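Local atomic coordinates of glutamate--tRNA ligase (Elizabethkingia anophelis, PDB entry 6B1Z), a protein that probably joins glutamate to its cognate tRNA at the expense of ATP, as a class I glutamyl-tRNA synthetase. Residues N180-D183 with G187-S190; V226-E231 with A237-L242. All coordinates share one frame; numbering follows the deposited sequence. Where two conformers were deposited one is given.

Interaction 1 of 2, residues N180-D183 with G187-S190; sequences NLND and GKFS
The Phe189 ring carries Leu181 CB on one face and has Asp183 CB at its edge, near the ring plane. Leu181 CB stands over the ring in a CH-pi contact, 3.9 Å from the centroid and offset toward the rim. Leu181 CD1 reaches the same ring, 3.4 Å from Phe189 CE2. Phe189 CG sits between its backbone N and carbonyl carbon (chi1 62°), which turns the ring toward the Leu181 side chain.

The two strands, 180-183 and 187-190, form an antiparallel beta hairpin. Leu181 and Phe189 are a hydrogen-bonded pair, as are Asp183 and Gly187. Leu181 N gives its hydrogen to Phe189 O at 2.8 Å, and Asp183 N to Gly187 O at 2.9 Å. On the other face, Ser190 OG, in one of its two deposited conformers, donates to Asn180 OD1 at 2.7 Å, so this bond is probably not permanent. Further along, Lys188 CG is 3.8 Å from Asn182 OD1.

Leu181 and Phe189 pack on helix 236-246. On their face the buried Asp183 carboxylate is held by the turn amides of Ile185 and Arg186 and by His255. Asn180, Asn182, Lys188 and Ser190 make the opposite face polar and exposed.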
# COMPACT_ATOMS: atom_id res chain seq x y z
N ASN A 180 -22.27 -18.57 -17.12
CA ASN A 180 -22.05 -17.28 -17.77
C ASN A 180 -21.89 -16.21 -16.69
O ASN A 180 -22.83 -15.93 -15.94
CB ASN A 180 -23.21 -16.94 -18.70
CG ASN A 180 -23.38 -17.98 -19.79
OD1 ASN A 180 -22.43 -18.32 -20.50
ND2 ASN A 180 -24.59 -18.51 -19.92
N LEU A 181 -20.69 -15.63 -16.61
CA LEU A 181 -20.31 -14.66 -15.59
C LEU A 181 -20.26 -13.25 -16.17
O LEU A 181 -20.08 -13.05 -17.38
CB LEU A 181 -18.95 -15.03 -14.98
CG LEU A 181 -19.01 -16.39 -14.27
CD1 LEU A 181 -17.64 -16.87 -13.87
CD2 LEU A 181 -19.92 -16.31 -13.05
N ASN A 182 -20.46 -12.27 -15.31
CA ASN A 182 -20.45 -10.87 -15.72
C ASN A 182 -19.76 -10.08 -14.62
O ASN A 182 -20.31 -9.94 -13.53
CB ASN A 182 -21.87 -10.36 -15.96
CG ASN A 182 -21.90 -9.01 -16.65
OD1 ASN A 182 -20.87 -8.38 -16.85
ND2 ASN A 182 -23.10 -8.57 -17.03
N ASP A 183 -18.57 -9.57 -14.91
CA ASP A 183 -17.78 -8.81 -13.95
C ASP A 183 -17.76 -7.34 -14.35
O ASP A 183 -17.66 -7.02 -15.53
CB ASP A 183 -16.34 -9.35 -13.89
CG ASP A 183 -15.55 -8.74 -12.75
OD1 ASP A 183 -14.75 -7.80 -13.01
OD2 ASP A 183 -15.79 -9.17 -11.61
N GLY A 187 -15.82 -7.78 -17.58
CA GLY A 187 -16.85 -8.04 -18.59
C GLY A 187 -17.43 -9.44 -18.49
O GLY A 187 -17.36 -10.13 -17.47
N LYS A 188 -18.04 -9.86 -19.61
CA LYS A 188 -18.72 -11.15 -19.69
C LYS A 188 -17.75 -12.23 -20.13
O LYS A 188 -16.95 -12.03 -21.05
CB LYS A 188 -19.90 -11.09 -20.66
CG LYS A 188 -21.04 -10.19 -20.19
CD LYS A 188 -22.08 -10.04 -21.29
CE LYS A 188 -23.25 -9.21 -20.80
NZ LYS A 188 -24.30 -9.18 -21.88
N PHE A 189 -17.86 -13.39 -19.49
CA PHE A 189 -17.08 -14.55 -19.89
C PHE A 189 -17.81 -15.78 -19.38
O PHE A 189 -18.66 -15.70 -18.48
CB PHE A 189 -15.64 -14.49 -19.36
CG PHE A 189 -15.53 -14.48 -17.86
CD1 PHE A 189 -15.73 -13.31 -17.14
CD2 PHE A 189 -15.23 -15.64 -17.17
CE1 PHE A 189 -15.63 -13.31 -15.75
CE2 PHE A 189 -15.12 -15.65 -15.79
CZ PHE A 189 -15.32 -14.48 -15.08
N SER A 190 -17.48 -16.93 -19.97
CA SER A 190 -18.11 -18.19 -19.61
C SER A 190 -17.06 -19.22 -19.20
O SER A 190 -15.93 -19.21 -19.70
CB SER A 190 -18.92 -18.76 -20.78
OG SER A 190 -19.91 -17.83 -21.20

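Interaction 2 of 2, residues V226-E231 with A237-L242; sequences VIRGEE and ALHVLL. With FMT (formic acid), chain C.
Strand 226-229 runs extended into a short 3-10 turn, and segment 237-242 is regular helix, with Leu241 N bonded to Ala237 O and Leu242 N to Leu238 O. Together with strand 252-256 they form a beta-alpha-beta unit of the class I synthetase catalytic domain. Strand 225-229 pairs in parallel with 252-256.

Between the two segments the contact rests on Arg228 and His239, both buried. Their side chains come from opposite directions. Arg228 NH2 donates to His239 ND1 at 2.9 Å, with an angle of 147° at the hydrogen. The donor lies in the imidazole plane, so ND1 is met at the ring edge. The guanidinium and ring planes are 68° apart, so the two groups do not stack. The Arg228 chain is extended from CG to NE. This carries the guanidinium across to the helix.

His239 NE2 is hydrogen-bonded to His211 on helix 210-220, and the two rings also meet. Both ring nitrogens of His239 therefore have partners, which would fix its rotation. Arg228 NH2 has a further, weak hydrogen bond to His255.

A formic acid molecule, probably from the crystallisation liquor, lies at the edge of the guanidinium. It is also bound by Arg15, and its O1 is 3.6 Å from Arg228 CB. Arg228 NH1 donates to O2 of the formic acid at 2.9 Å, with an angle of 155° at the hydrogen.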
# COMPACT_ATOMS: atom_id res chain seq x y z
N VAL A 226 -19.00 -6.69 -4.50
CA VAL A 226 -17.78 -7.33 -4.03
C VAL A 226 -16.65 -6.86 -4.93
O VAL A 226 -16.58 -7.24 -6.10
CB VAL A 226 -17.90 -8.86 -4.05
CG1 VAL A 226 -16.57 -9.53 -3.76
CG2 VAL A 226 -18.96 -9.30 -3.04
N ILE A 227 -15.76 -6.03 -4.38
CA ILE A 227 -14.60 -5.49 -5.08
C ILE A 227 -13.38 -6.18 -4.52
O ILE A 227 -13.12 -6.09 -3.32
CB ILE A 227 -14.50 -3.97 -4.91
CG1 ILE A 227 -15.77 -3.26 -5.38
CG2 ILE A 227 -13.25 -3.45 -5.63
CD1 ILE A 227 -15.86 -1.76 -5.04
N ARG A 228 -12.62 -6.87 -5.38
CA ARG A 228 -11.51 -7.68 -4.87
C ARG A 228 -10.51 -7.94 -5.98
O ARG A 228 -10.74 -7.61 -7.15
CB ARG A 228 -12.03 -8.99 -4.26
CG ARG A 228 -12.68 -9.91 -5.27
CD ARG A 228 -13.38 -11.07 -4.56
NE ARG A 228 -13.91 -12.01 -5.55
CZ ARG A 228 -14.73 -13.02 -5.27
NH1 ARG A 228 -15.16 -13.23 -4.03
NH2 ARG A 228 -15.14 -13.82 -6.26
N GLY A 229 -9.36 -8.56 -5.60
CA GLY A 229 -8.31 -8.81 -6.57
C GLY A 229 -8.60 -9.98 -7.50
O GLY A 229 -9.37 -10.89 -7.19
N GLU A 230 -7.93 -9.97 -8.66
CA GLU A 230 -8.15 -11.02 -9.65
C GLU A 230 -7.63 -12.38 -9.20
O GLU A 230 -7.94 -13.38 -9.86
CB GLU A 230 -7.54 -10.64 -11.00
CG GLU A 230 -6.04 -10.67 -11.05
CD GLU A 230 -5.48 -10.52 -12.47
OE1 GLU A 230 -5.99 -11.18 -13.41
OE2 GLU A 230 -4.51 -9.76 -12.64
N GLU A 231 -6.90 -12.47 -8.08
CA GLU A 231 -6.57 -13.79 -7.53
C GLU A 231 -7.82 -14.60 -7.23
O GLU A 231 -7.76 -15.83 -7.21
CB GLU A 231 -5.69 -13.66 -6.27
CG GLU A 231 -6.37 -13.16 -4.99
CD GLU A 231 -6.34 -11.65 -4.84
OE1 GLU A 231 -5.98 -10.96 -5.83
OE2 GLU A 231 -6.66 -11.15 -3.72
N ALA A 237 -16.95 -18.46 -10.48
CA ALA A 237 -17.99 -19.40 -10.86
C ALA A 237 -18.48 -20.20 -9.66
O ALA A 237 -19.69 -20.36 -9.46
CB ALA A 237 -17.48 -20.34 -11.97
N LEU A 238 -17.56 -20.71 -8.84
CA LEU A 238 -17.95 -21.38 -7.60
C LEU A 238 -18.82 -20.48 -6.74
O LEU A 238 -19.84 -20.93 -6.20
CB LEU A 238 -16.70 -21.80 -6.82
CG LEU A 238 -16.97 -22.33 -5.40
CD1 LEU A 238 -17.76 -23.66 -5.45
CD2 LEU A 238 -15.67 -22.50 -4.66
N HIS A 239 -18.42 -19.23 -6.57
CA HIS A 239 -19.18 -18.36 -5.67
C HIS A 239 -20.59 -18.13 -6.18
O HIS A 239 -21.55 -18.18 -5.40
CB HIS A 239 -18.43 -17.04 -5.50
CG HIS A 239 -17.09 -17.23 -4.88
ND1 HIS A 239 -16.05 -16.33 -5.02
CD2 HIS A 239 -16.59 -18.26 -4.15
CE1 HIS A 239 -14.99 -16.78 -4.38
NE2 HIS A 239 -15.29 -17.94 -3.82
N VAL A 240 -20.74 -17.90 -7.49
CA VAL A 240 -22.06 -17.72 -8.07
C VAL A 240 -22.89 -18.99 -7.89
O VAL A 240 -24.07 -18.93 -7.54
CB VAL A 240 -21.94 -17.30 -9.55
CG1 VAL A 240 -23.26 -17.43 -10.29
CG2 VAL A 240 -21.41 -15.86 -9.61
N LEU A 241 -22.26 -20.17 -8.05
CA LEU A 241 -22.97 -21.42 -7.85
C LEU A 241 -23.37 -21.62 -6.38
O LEU A 241 -24.41 -22.23 -6.10
CB LEU A 241 -22.12 -22.61 -8.34
CG LEU A 241 -22.07 -22.76 -9.85
CD1 LEU A 241 -20.91 -23.71 -10.21
CD2 LEU A 241 -23.41 -23.32 -10.34
N LEU A 242 -22.56 -21.12 -5.44
CA LEU A 242 -22.94 -21.23 -4.03
C LEU A 242 -24.18 -20.39 -3.73
O LEU A 242 -25.06 -20.84 -2.99
CB LEU A 242 -21.77 -20.82 -3.13
CG LEU A 242 -20.66 -21.88 -3.07
CD1 LEU A 242 -19.43 -21.28 -2.36
CD2 LEU A 242 -21.10 -23.17 -2.36
C FMT C . -13.14 -11.62 -1.14
O1 FMT C . -13.01 -10.39 -1.09
O2 FMT C . -14.18 -12.20 -1.50

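Interactions 1 and 2 follow one another along the chain, and their centres are about 11 Å apart. They meet at helix 236-246. Leu181 CD2 of the hairpin packs 3.8 Å from Val240 CG2, and Leu181 CD1 lies 3.8 Å from Ala237 N. His255 gives a polar connection as well: its ND1 bonds to Asp183 of interaction 1, and its NE2 makes a weak bond to Arg228 of interaction 2. Arg186, in the hairpin turn, forms a salt bridge with Glu230. A magnesium ion is bound near Gly187 on the hairpin side, whereas the formic acid lies beside interaction 2.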